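Local coordinates for DUF4348 domain-containing protein (Bacteroides fragilis, PDB 3SBU) that is of unknown function but belongs to the NTF2-like, cystatin-like class of folds and probably is a bacterial lipoprotein in its natural form, at residues 58-63 with 135-140; 93-98 with 216-221; 170-175 with 194-199. All blocks are in the same frame, centred on the assembly; numbering follows the deposited sequence. Where two conformers were deposited one is given.

Contact 1: residues 58-63 with 135-140; sequences RVVFPL and AWMLEA
The backbone oxygen of Arg-58 is approached twice from strand 136-143: the N-H of Leu-138 gives it a short, nearly straight hydrogen bond (N to O 2.7 Å), and CA of Met-137, a selenomethionine, adds a CA-H...O contact to that oxygen at 3.3 Å. Leu-138 then offers its own O to Val-60 N, 3.0 Å away. Two bonds leaving one residue for the neighbours before and after Val-59 are the signature of a parallel beta bridge, here a single one. The same relation resumes further on, where strand 65-67 runs parallel to 136-143 in the mixed sheet, so the connection after helix 52-57 already follows that strand. On one face, Leu-138 CD2 touches Val-59 CG1 at 4.0 Å, the two side chains lying side by side, whereas Leu-63 crosses Leu-138 at about a right angle. The other face belongs to Met-137, whose SE packs on Arg-58 CA at 3.7 Å and whose CE meets Val-60 CG2 at 3.8 Å. Bends at chi2 (-59°) and chi3 (-73°) fold the Arg-58 chain back along the strand, bringing NH2 obliquely to within 3.3 Å of Ala-135 CB. NH2 also lies close to Trp-136 N; both are donors, and the carboxylate of Asp-38 satisfies the two, by a salt bridge to the arginine and a hydrogen bond from the tryptophan backbone.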
loop_
_atom_site.group_PDB
_atom_site.type_symbol
_atom_site.label_atom_id
_atom_site.label_comp_id
_atom_site.label_asym_id
_atom_site.label_seq_id
_atom_site.Cartn_x
_atom_site.Cartn_y
_atom_site.Cartn_z
ATOM N N ARG A 58 3.243 -12.575 -37.564
ATOM C CA ARG A 58 4.562 -12.516 -36.922
ATOM C C ARG A 58 5.037 -13.856 -36.339
ATOM O O ARG A 58 5.943 -13.862 -35.505
ATOM C CB ARG A 58 4.629 -11.407 -35.834
ATOM C CG ARG A 58 3.818 -10.126 -36.101
ATOM C CD ARG A 58 4.173 -9.369 -37.374
ATOM N NE ARG A 58 5.457 -8.694 -37.242
ATOM C CZ ARG A 58 5.607 -7.406 -36.964
ATOM N NH1 ARG A 58 4.548 -6.614 -36.846
ATOM N NH2 ARG A 58 6.814 -6.891 -36.830
ATOM N N VAL A 59 4.492 -14.982 -36.825
ATOM C CA VAL A 59 4.943 -16.314 -36.413
ATOM C C VAL A 59 5.549 -16.978 -37.654
ATOM O O VAL A 59 4.891 -17.033 -38.704
ATOM C CB VAL A 59 3.838 -17.172 -35.740
ATOM C CG1 VAL A 59 4.389 -18.516 -35.265
ATOM C CG2 VAL A 59 3.198 -16.435 -34.568
ATOM N N VAL A 60 6.819 -17.422 -37.556
ATOM C CA VAL A 60 7.514 -18.114 -38.654
ATOM C C VAL A 60 6.880 -19.503 -38.787
ATOM O O VAL A 60 6.747 -20.197 -37.781
ATOM C CB VAL A 60 9.062 -18.184 -38.439
ATOM C CG1 VAL A 60 9.727 -19.157 -39.419
ATOM C CG2 VAL A 60 9.703 -16.807 -38.545
ATOM N N PHE A 61 6.444 -19.880 -40.002
ATOM C CA PHE A 61 5.825 -21.181 -40.252
ATOM C C PHE A 61 6.571 -21.961 -41.343
ATOM O O PHE A 61 6.920 -21.354 -42.359
ATOM C CB PHE A 61 4.339 -21.035 -40.633
ATOM C CG PHE A 61 3.439 -20.600 -39.500
ATOM C CD1 PHE A 61 3.221 -21.427 -38.403
ATOM C CD2 PHE A 61 2.789 -19.370 -39.539
ATOM C CE1 PHE A 61 2.379 -21.031 -37.362
ATOM C CE2 PHE A 61 1.952 -18.971 -38.494
ATOM C CZ PHE A 61 1.743 -19.811 -37.417
ATOM N N PRO A 62 6.787 -23.301 -41.191
ATOM C CA PRO A 62 6.475 -24.141 -40.009
ATOM C C PRO A 62 7.334 -23.694 -38.822
ATOM O O PRO A 62 8.524 -23.403 -39.003
ATOM C CB PRO A 62 6.793 -25.563 -40.489
ATOM C CG PRO A 62 7.827 -25.382 -41.567
ATOM C CD PRO A 62 7.489 -24.073 -42.238
ATOM N N LEU A 63 6.711 -23.549 -37.637
ATOM C CA LEU A 63 7.400 -23.064 -36.438
ATOM C C LEU A 63 8.160 -24.179 -35.730
ATOM O O LEU A 63 7.539 -25.126 -35.239
ATOM C CB LEU A 63 6.416 -22.386 -35.463
ATOM C CG LEU A 63 7.009 -21.742 -34.184
ATOM C CD1 LEU A 63 7.624 -20.359 -34.472
ATOM C CD2 LEU A 63 5.955 -21.608 -33.117
ATOM N N ALA A 135 11.261 -5.844 -37.822
ATOM C CA ALA A 135 9.991 -6.518 -37.565
ATOM C C ALA A 135 10.165 -7.758 -36.652
ATOM O O ALA A 135 10.827 -8.728 -37.046
ATOM C CB ALA A 135 9.344 -6.915 -38.884
ATOM N N TRP A 136 9.559 -7.721 -35.437
ATOM C CA TRP A 136 9.636 -8.815 -34.447
ATOM C C TRP A 136 8.860 -10.044 -34.907
ATOM O O TRP A 136 7.691 -9.939 -35.291
ATOM C CB TRP A 136 9.134 -8.370 -33.072
ATOM C CG TRP A 136 10.057 -7.448 -32.341
ATOM C CD1 TRP A 136 9.933 -6.093 -32.213
ATOM C CD2 TRP A 136 11.255 -7.811 -31.644
ATOM N NE1 TRP A 136 10.978 -5.591 -31.474
ATOM C CE2 TRP A 136 11.807 -6.622 -31.114
ATOM C CE3 TRP A 136 11.925 -9.028 -31.422
ATOM C CZ2 TRP A 136 12.998 -6.615 -30.373
ATOM C CZ3 TRP A 136 13.098 -9.022 -30.678
ATOM C CH2 TRP A 136 13.625 -7.827 -30.164
HETATM N N MSE A 137 9.532 -11.205 -34.900
HETATM C CA MSE A 137 8.976 -12.491 -35.330
HETATM C C MSE A 137 9.185 -13.581 -34.276
HETATM O O MSE A 137 10.254 -13.631 -33.667
HETATM C CB MSE A 137 9.648 -12.970 -36.643
HETATM C CG MSE A 137 9.557 -11.997 -37.817
HETATM SE SE MSE A 137 7.805 -11.910 -38.625
HETATM C CE MSE A 137 7.709 -13.683 -39.420
ATOM N N LEU A 138 8.202 -14.490 -34.111
ATOM C CA LEU A 138 8.363 -15.660 -33.250
ATOM C C LEU A 138 9.099 -16.696 -34.103
ATOM O O LEU A 138 8.617 -17.067 -35.176
ATOM C CB LEU A 138 7.021 -16.184 -32.688
ATOM C CG LEU A 138 7.087 -17.469 -31.825
ATOM C CD1 LEU A 138 7.888 -17.252 -30.558
ATOM C CD2 LEU A 138 5.707 -17.961 -31.480
ATOM N N GLU A 139 10.300 -17.085 -33.665
ATOM C CA GLU A 139 11.187 -17.985 -34.402
ATOM C C GLU A 139 11.109 -19.428 -33.942
ATOM O O GLU A 139 11.295 -20.313 -34.771
ATOM C CB GLU A 139 12.646 -17.503 -34.278
ATOM C CG GLU A 139 12.915 -16.152 -34.920
ATOM C CD GLU A 139 12.871 -16.073 -36.434
ATOM O OE1 GLU A 139 13.213 -17.073 -37.105
ATOM O OE2 GLU A 139 12.522 -14.989 -36.953
ATOM N N ALA A 140 10.900 -19.673 -32.633
ATOM C CA ALA A 140 10.856 -21.014 -32.044
ATOM C C ALA A 140 10.247 -20.999 -30.651
ATOM O O ALA A 140 10.206 -19.956 -29.990
ATOM C CB ALA A 140 12.271 -21.604 -31.964
#

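Contact 2: residues 93-98 with 216-221; sequences LLFDRE and YGQQND
Gln-219, Asp-96 and Gln-218 lose the most surface here, and the first two meet through a single carboxylate oxygen. Asp-96 OD2 accepts from Gln-219 NE2 at 2.8 Å on its anti lone pair and from Asp-221 N, also at 2.8 Å, on its syn lone pair. Both bonds are close to straight, and with OD1 engaged in a salt bridge to Lys-227 the carboxylate is held from several directions. The extended side chain of Gln-219, with CG anti to the backbone N (chi1 -177°), also lays OE1 over one face of the Arg-97 guanidinium. Gln-219 OE1 is 3.2 Å from Arg-97 NH1, but the angle is too poor for a hydrogen bond; the arginine's stronger partner is Asp-100. A water joins the two backbones, accepting from Asp-96 N and donating to Gln-219 O. Residues 216-221 belong to the connection from strand 212-215, at the margin of the mixed sheet, to strand 226-230 of the antiparallel sheet, where 226-230 pairs with 93-95; the contact thus fastens the crossing between two sheets to the edge of the second. Gln-218 does so with its amide: CG sits between the backbone N and carbonyl carbon (chi1 70°), and Gln-218 NE2 donates to Leu-94 O at 3.0 Å as well as to Ile-214 O. Gln-218 OE1 takes the N-H of Tyr-216 (N to OE1 2.8 Å), fixing the amide's rotation, while Gln-218 CG lies obliquely 3.6 Å from Phe-95 CD2.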
loop_
_atom_site.group_PDB
_atom_site.type_symbol
_atom_site.label_atom_id
_atom_site.label_comp_id
_atom_site.label_asym_id
_atom_site.label_seq_id
_atom_site.Cartn_x
_atom_site.Cartn_y
_atom_site.Cartn_z
ATOM N N LEU A 93 9.020 -10.427 -13.921
ATOM C CA LEU A 93 10.366 -10.400 -14.488
ATOM C C LEU A 93 11.315 -10.871 -13.408
ATOM O O LEU A 93 11.065 -10.607 -12.239
ATOM C CB LEU A 93 10.789 -9.002 -14.992
ATOM C CG LEU A 93 9.981 -8.328 -16.104
ATOM C CD1 LEU A 93 10.516 -6.908 -16.358
ATOM C CD2 LEU A 93 10.036 -9.131 -17.396
ATOM N N LEU A 94 12.385 -11.587 -13.784
ATOM C CA LEU A 94 13.352 -12.100 -12.829
ATOM C C LEU A 94 14.742 -11.656 -13.162
ATOM O O LEU A 94 15.142 -11.669 -14.327
ATOM C CB LEU A 94 13.316 -13.638 -12.778
ATOM C CG LEU A 94 12.270 -14.218 -11.837
ATOM C CD1 LEU A 94 11.911 -15.626 -12.258
ATOM C CD2 LEU A 94 12.768 -14.194 -10.390
ATOM N N PHE A 95 15.499 -11.306 -12.126
ATOM C CA PHE A 95 16.889 -10.857 -12.227
ATOM C C PHE A 95 17.693 -11.495 -11.096
ATOM O O PHE A 95 17.111 -11.914 -10.108
ATOM C CB PHE A 95 16.952 -9.284 -12.111
ATOM C CG PHE A 95 16.064 -8.540 -13.077
ATOM C CD1 PHE A 95 14.732 -8.256 -12.754
ATOM C CD2 PHE A 95 16.541 -8.156 -14.322
ATOM C CE1 PHE A 95 13.886 -7.607 -13.669
ATOM C CE2 PHE A 95 15.697 -7.512 -15.246
ATOM C CZ PHE A 95 14.372 -7.242 -14.911
ATOM N N ASP A 96 19.016 -11.486 -11.213
ATOM C CA ASP A 96 19.962 -11.944 -10.195
ATOM C C ASP A 96 20.628 -10.765 -9.506
ATOM O O ASP A 96 21.196 -10.925 -8.422
ATOM C CB ASP A 96 21.098 -12.763 -10.860
ATOM C CG ASP A 96 20.691 -14.100 -11.407
ATOM O OD1 ASP A 96 19.493 -14.457 -11.281
ATOM O OD2 ASP A 96 21.557 -14.792 -11.964
ATOM N N ARG A 97 20.678 -9.616 -10.210
ATOM C CA ARG A 97 21.369 -8.388 -9.803
ATOM C C ARG A 97 20.535 -7.188 -10.185
ATOM O O ARG A 97 20.000 -7.158 -11.283
ATOM C CB ARG A 97 22.720 -8.312 -10.532
ATOM C CG ARG A 97 23.555 -9.574 -10.495
ATOM C CD ARG A 97 24.840 -9.419 -11.256
ATOM N NE ARG A 97 24.624 -9.498 -12.699
ATOM C CZ ARG A 97 25.564 -9.879 -13.554
ATOM N NH1 ARG A 97 26.785 -10.190 -13.118
ATOM N NH2 ARG A 97 25.299 -9.953 -14.847
ATOM N N GLU A 98 20.490 -6.170 -9.324
ATOM C CA GLU A 98 19.673 -4.980 -9.495
ATOM C C GLU A 98 20.050 -4.220 -10.760
ATOM O O GLU A 98 19.157 -3.726 -11.451
ATOM C CB GLU A 98 19.806 -4.065 -8.258
ATOM C CG GLU A 98 18.867 -2.872 -8.309
ATOM C CD GLU A 98 18.992 -1.895 -7.158
ATOM O OE1 GLU A 98 19.848 -2.113 -6.274
ATOM O OE2 GLU A 98 18.229 -0.908 -7.143
ATOM N N TYR A 216 15.814 -9.971 -21.401
ATOM C CA TYR A 216 16.387 -8.813 -22.054
ATOM C C TYR A 216 17.931 -8.933 -22.081
ATOM O O TYR A 216 18.610 -7.958 -22.412
ATOM C CB TYR A 216 15.965 -7.526 -21.315
ATOM C CG TYR A 216 14.471 -7.285 -21.233
ATOM C CD1 TYR A 216 13.792 -6.655 -22.272
ATOM C CD2 TYR A 216 13.766 -7.546 -20.058
ATOM C CE1 TYR A 216 12.432 -6.355 -22.169
ATOM C CE2 TYR A 216 12.403 -7.263 -19.950
ATOM C CZ TYR A 216 11.744 -6.665 -21.004
ATOM O OH TYR A 216 10.410 -6.383 -20.867
ATOM N N GLY A 217 18.456 -10.103 -21.692
ATOM C CA GLY A 217 19.892 -10.344 -21.555
ATOM C C GLY A 217 20.393 -10.347 -20.106
ATOM O O GLY A 217 21.595 -10.454 -19.876
ATOM N N GLN A 218 19.487 -10.261 -19.108
ATOM C CA GLN A 218 19.884 -10.297 -17.704
ATOM C C GLN A 218 20.380 -11.684 -17.300
ATOM O O GLN A 218 19.840 -12.679 -17.739
ATOM C CB GLN A 218 18.746 -9.838 -16.747
ATOM C CG GLN A 218 17.535 -10.807 -16.607
ATOM C CD GLN A 218 16.451 -10.500 -17.603
ATOM O OE1 GLN A 218 16.690 -10.029 -18.726
ATOM N NE2 GLN A 218 15.220 -10.820 -17.220
ATOM N N GLN A 219 21.368 -11.728 -16.420
ATOM C CA GLN A 219 21.913 -12.972 -15.880
ATOM C C GLN A 219 20.813 -13.748 -15.176
ATOM O O GLN A 219 19.997 -13.180 -14.410
ATOM C CB GLN A 219 23.062 -12.675 -14.901
ATOM C CG GLN A 219 23.736 -13.944 -14.360
ATOM C CD GLN A 219 24.660 -13.573 -13.253
ATOM O OE1 GLN A 219 25.831 -13.234 -13.481
ATOM N NE2 GLN A 219 24.160 -13.667 -12.029
ATOM N N ASN A 220 20.779 -15.032 -15.506
ATOM C CA ASN A 220 19.854 -16.004 -14.947
ATOM C C ASN A 220 20.677 -17.230 -14.608
ATOM O O ASN A 220 20.738 -18.182 -15.385
ATOM C CB ASN A 220 18.744 -16.294 -15.960
ATOM C CG ASN A 220 17.632 -17.165 -15.454
ATOM O OD1 ASN A 220 16.797 -17.619 -16.232
ATOM N ND2 ASN A 220 17.552 -17.376 -14.151
ATOM N N ASP A 221 21.387 -17.165 -13.480
ATOM C CA ASP A 221 22.286 -18.240 -13.039
ATOM C C ASP A 221 21.631 -18.969 -11.873
ATOM O O ASP A 221 21.236 -18.323 -10.905
ATOM C CB ASP A 221 23.649 -17.622 -12.678
ATOM C CG ASP A 221 24.689 -18.474 -11.950
ATOM O OD1 ASP A 221 24.483 -19.706 -11.832
ATOM O OD2 ASP A 221 25.706 -17.897 -11.476
HETATM O O HOH W 1 20.025 -10.585 -13.678
HETATM O O HOH W 2 23.674 -9.718 -17.543
#

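Contact 3: residues 170-175 with 194-199; sequences RRIRQP and LDLNQW
Ile-172 reaches from the loop after helix 165-170 toward the start of helix 196-201. Ile-172 CB touches Leu-196 CD2 at 3.9 Å, and CG2 meets that same methyl, as the two side chains slide past each other in opposite directions; Leu-196 was modelled in two conformers, so this packing is less certain. From CB the longer branch turns away from the carbonyl carbon (chi1 -66°) and carries CD1 over the face of Trp-199. There Ile-172 CD1 forms a CH-pi contact, 3.5 Å from the centroid of the five-membered ring of Trp-199 and 26° off its normal. The indole NE1 is itself hydrogen-bonded to Gln-168, which helps to hold the ring against which the methyl rests. Further along the loop, Gln-174 bends at chi2 and offers NE2 to Leu-194 O in a weak bond of 3.5 Å, while its OE1 comes 3.3 Å from Asp-195 CA. The second subunit adds Ile-146 O as a partner for Gln-198 NE2. Asp-195 OD1 accepts from Gln-198 N at 2.8 Å, and Gln-198 OE1 accepts from Asp-195 N at 2.9 Å: the reciprocal capping box of a helix N-terminus, here following directly on strand 189-194 of a beta hairpin.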
loop_
_atom_site.group_PDB
_atom_site.type_symbol
_atom_site.label_atom_id
_atom_site.label_comp_id
_atom_site.label_asym_id
_atom_site.label_seq_id
_atom_site.Cartn_x
_atom_site.Cartn_y
_atom_site.Cartn_z
ATOM N N ARG A 170 8.093 -17.675 7.910
ATOM C CA ARG A 170 9.392 -18.161 8.372
ATOM C C ARG A 170 10.530 -17.786 7.384
ATOM O O ARG A 170 11.704 -17.962 7.720
ATOM C CB ARG A 170 9.363 -19.696 8.568
ATOM C CG ARG A 170 8.339 -20.206 9.568
ATOM C CD ARG A 170 8.666 -21.623 9.989
ATOM N NE ARG A 170 7.495 -22.289 10.562
ATOM C CZ ARG A 170 7.143 -23.542 10.304
ATOM N NH1 ARG A 170 7.838 -24.270 9.436
ATOM N NH2 ARG A 170 6.071 -24.067 10.880
ATOM N N ARG A 171 10.182 -17.302 6.167
ATOM C CA ARG A 171 11.158 -16.978 5.123
ATOM C C ARG A 171 11.169 -15.477 4.748
ATOM O O ARG A 171 11.393 -15.117 3.591
ATOM C CB ARG A 171 10.902 -17.868 3.895
ATOM C CG ARG A 171 11.087 -19.375 4.170
ATOM C CD ARG A 171 12.511 -19.703 4.618
ATOM N NE ARG A 171 12.785 -21.135 4.522
ATOM C CZ ARG A 171 13.268 -21.736 3.439
ATOM N NH1 ARG A 171 13.554 -21.033 2.351
ATOM N NH2 ARG A 171 13.476 -23.040 3.440
ATOM N N ILE A 172 10.962 -14.606 5.756
ATOM C CA ILE A 172 10.997 -13.146 5.610
ATOM C C ILE A 172 11.953 -12.612 6.658
ATOM O O ILE A 172 11.800 -12.929 7.834
ATOM C CB ILE A 172 9.591 -12.476 5.700
ATOM C CG1 ILE A 172 8.717 -12.907 4.508
ATOM C CG2 ILE A 172 9.710 -10.923 5.775
ATOM C CD1 ILE A 172 7.321 -12.687 4.694
ATOM N N ARG A 173 12.939 -11.797 6.227
ATOM C CA ARG A 173 13.895 -11.196 7.142
ATOM C C ARG A 173 13.156 -10.208 8.043
ATOM O O ARG A 173 12.254 -9.504 7.583
ATOM C CB ARG A 173 15.037 -10.511 6.378
ATOM C CG ARG A 173 16.196 -10.081 7.291
ATOM C CD ARG A 173 17.186 -9.114 6.632
ATOM N NE ARG A 173 16.789 -7.693 6.711
ATOM C CZ ARG A 173 17.197 -6.829 7.651
ATOM N NH1 ARG A 173 18.020 -7.224 8.617
ATOM N NH2 ARG A 173 16.759 -5.574 7.645
ATOM N N GLN A 174 13.467 -10.224 9.335
ATOM C CA GLN A 174 12.790 -9.340 10.255
ATOM C C GLN A 174 13.777 -8.364 10.893
ATOM O O GLN A 174 14.736 -8.787 11.531
ATOM C CB GLN A 174 11.983 -10.127 11.295
ATOM C CG GLN A 174 10.577 -10.476 10.790
ATOM C CD GLN A 174 9.789 -9.228 10.411
ATOM O OE1 GLN A 174 9.489 -8.373 11.263
ATOM N NE2 GLN A 174 9.506 -9.057 9.116
ATOM N N PRO A 175 13.573 -7.042 10.696
ATOM C CA PRO A 175 12.488 -6.413 9.919
ATOM C C PRO A 175 12.760 -6.455 8.405
ATOM O O PRO A 175 13.903 -6.592 7.969
ATOM C CB PRO A 175 12.468 -4.984 10.464
ATOM C CG PRO A 175 13.897 -4.709 10.811
ATOM C CD PRO A 175 14.461 -6.026 11.297
ATOM N N LEU A 194 9.091 -3.087 7.526
ATOM C CA LEU A 194 7.792 -3.732 7.775
ATOM C C LEU A 194 7.975 -4.909 8.711
ATOM O O LEU A 194 8.916 -5.677 8.513
ATOM C CB LEU A 194 7.114 -4.278 6.494
ATOM C CG LEU A 194 6.784 -3.339 5.346
ATOM C CD1 LEU A 194 6.361 -4.132 4.142
ATOM C CD2 LEU A 194 5.662 -2.359 5.702
ATOM N N ASP A 195 7.055 -5.095 9.669
ATOM C CA ASP A 195 7.035 -6.280 10.523
ATOM C C ASP A 195 6.199 -7.327 9.772
ATOM O O ASP A 195 5.705 -7.015 8.680
ATOM C CB ASP A 195 6.534 -5.996 11.957
ATOM C CG ASP A 195 5.101 -5.492 12.115
ATOM O OD1 ASP A 195 4.282 -5.719 11.197
ATOM O OD2 ASP A 195 4.786 -4.929 13.185
ATOM N N LEU A 196 6.057 -8.551 10.322
ATOM C CA LEU A 196 5.340 -9.622 9.632
ATOM C C LEU A 196 3.856 -9.286 9.403
ATOM O O LEU A 196 3.349 -9.581 8.320
ATOM C CB LEU A 196 5.496 -10.983 10.337
ATOM C CG LEU A 196 6.919 -11.591 10.366
ATOM C CD1 LEU A 196 6.927 -12.919 11.095
ATOM C CD2 LEU A 196 7.495 -11.790 8.964
ATOM N N ASN A 197 3.186 -8.642 10.366
ATOM C CA ASN A 197 1.782 -8.244 10.207
ATOM C C ASN A 197 1.625 -7.174 9.118
ATOM O O ASN A 197 0.652 -7.216 8.367
ATOM C CB ASN A 197 1.196 -7.744 11.534
ATOM C CG ASN A 197 1.023 -8.837 12.569
ATOM O OD1 ASN A 197 0.774 -10.013 12.262
ATOM N ND2 ASN A 197 1.152 -8.463 13.830
ATOM N N GLN A 198 2.599 -6.243 9.009
ATOM C CA GLN A 198 2.561 -5.200 8.002
ATOM C C GLN A 198 2.829 -5.796 6.620
ATOM O O GLN A 198 2.226 -5.356 5.646
ATOM C CB GLN A 198 3.552 -4.080 8.317
ATOM C CG GLN A 198 3.176 -3.246 9.540
ATOM C CD GLN A 198 4.318 -2.326 9.917
ATOM O OE1 GLN A 198 5.470 -2.741 10.096
ATOM N NE2 GLN A 198 4.069 -1.048 9.907
ATOM N N TRP A 199 3.695 -6.809 6.529
ATOM C CA TRP A 199 3.964 -7.467 5.246
ATOM C C TRP A 199 2.671 -8.147 4.728
ATOM O O TRP A 199 2.361 -8.051 3.540
ATOM C CB TRP A 199 5.121 -8.469 5.341
ATOM C CG TRP A 199 5.051 -9.558 4.302
ATOM C CD1 TRP A 199 4.565 -10.820 4.470
ATOM C CD2 TRP A 199 5.381 -9.437 2.908
ATOM N NE1 TRP A 199 4.611 -11.507 3.279
ATOM C CE2 TRP A 199 5.110 -10.685 2.303
ATOM C CE3 TRP A 199 5.833 -8.377 2.098
ATOM C CZ2 TRP A 199 5.327 -10.921 0.934
ATOM C CZ3 TRP A 199 6.049 -8.611 0.747
ATOM C CH2 TRP A 199 5.804 -9.869 0.177
#

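The three contacts are spread along one elongated chain, and none touches another. Contact 2 lies near the chain's centre, its own centre about 9 Å away, and 25 Å from the centre of each of the others. Contacts 1 and 3 sit on opposite sides of that centre, 45 Å apart between their centres. In sequence, contact 1 interleaves with contact 2, and contact 3 is nested inside the loop that contact 2 closes. No active site is established; glycerol, probably from crystallisation, is bound near Ala-140 and near Asn-220. Of the three, it is contact 3 that the second subunit reaches.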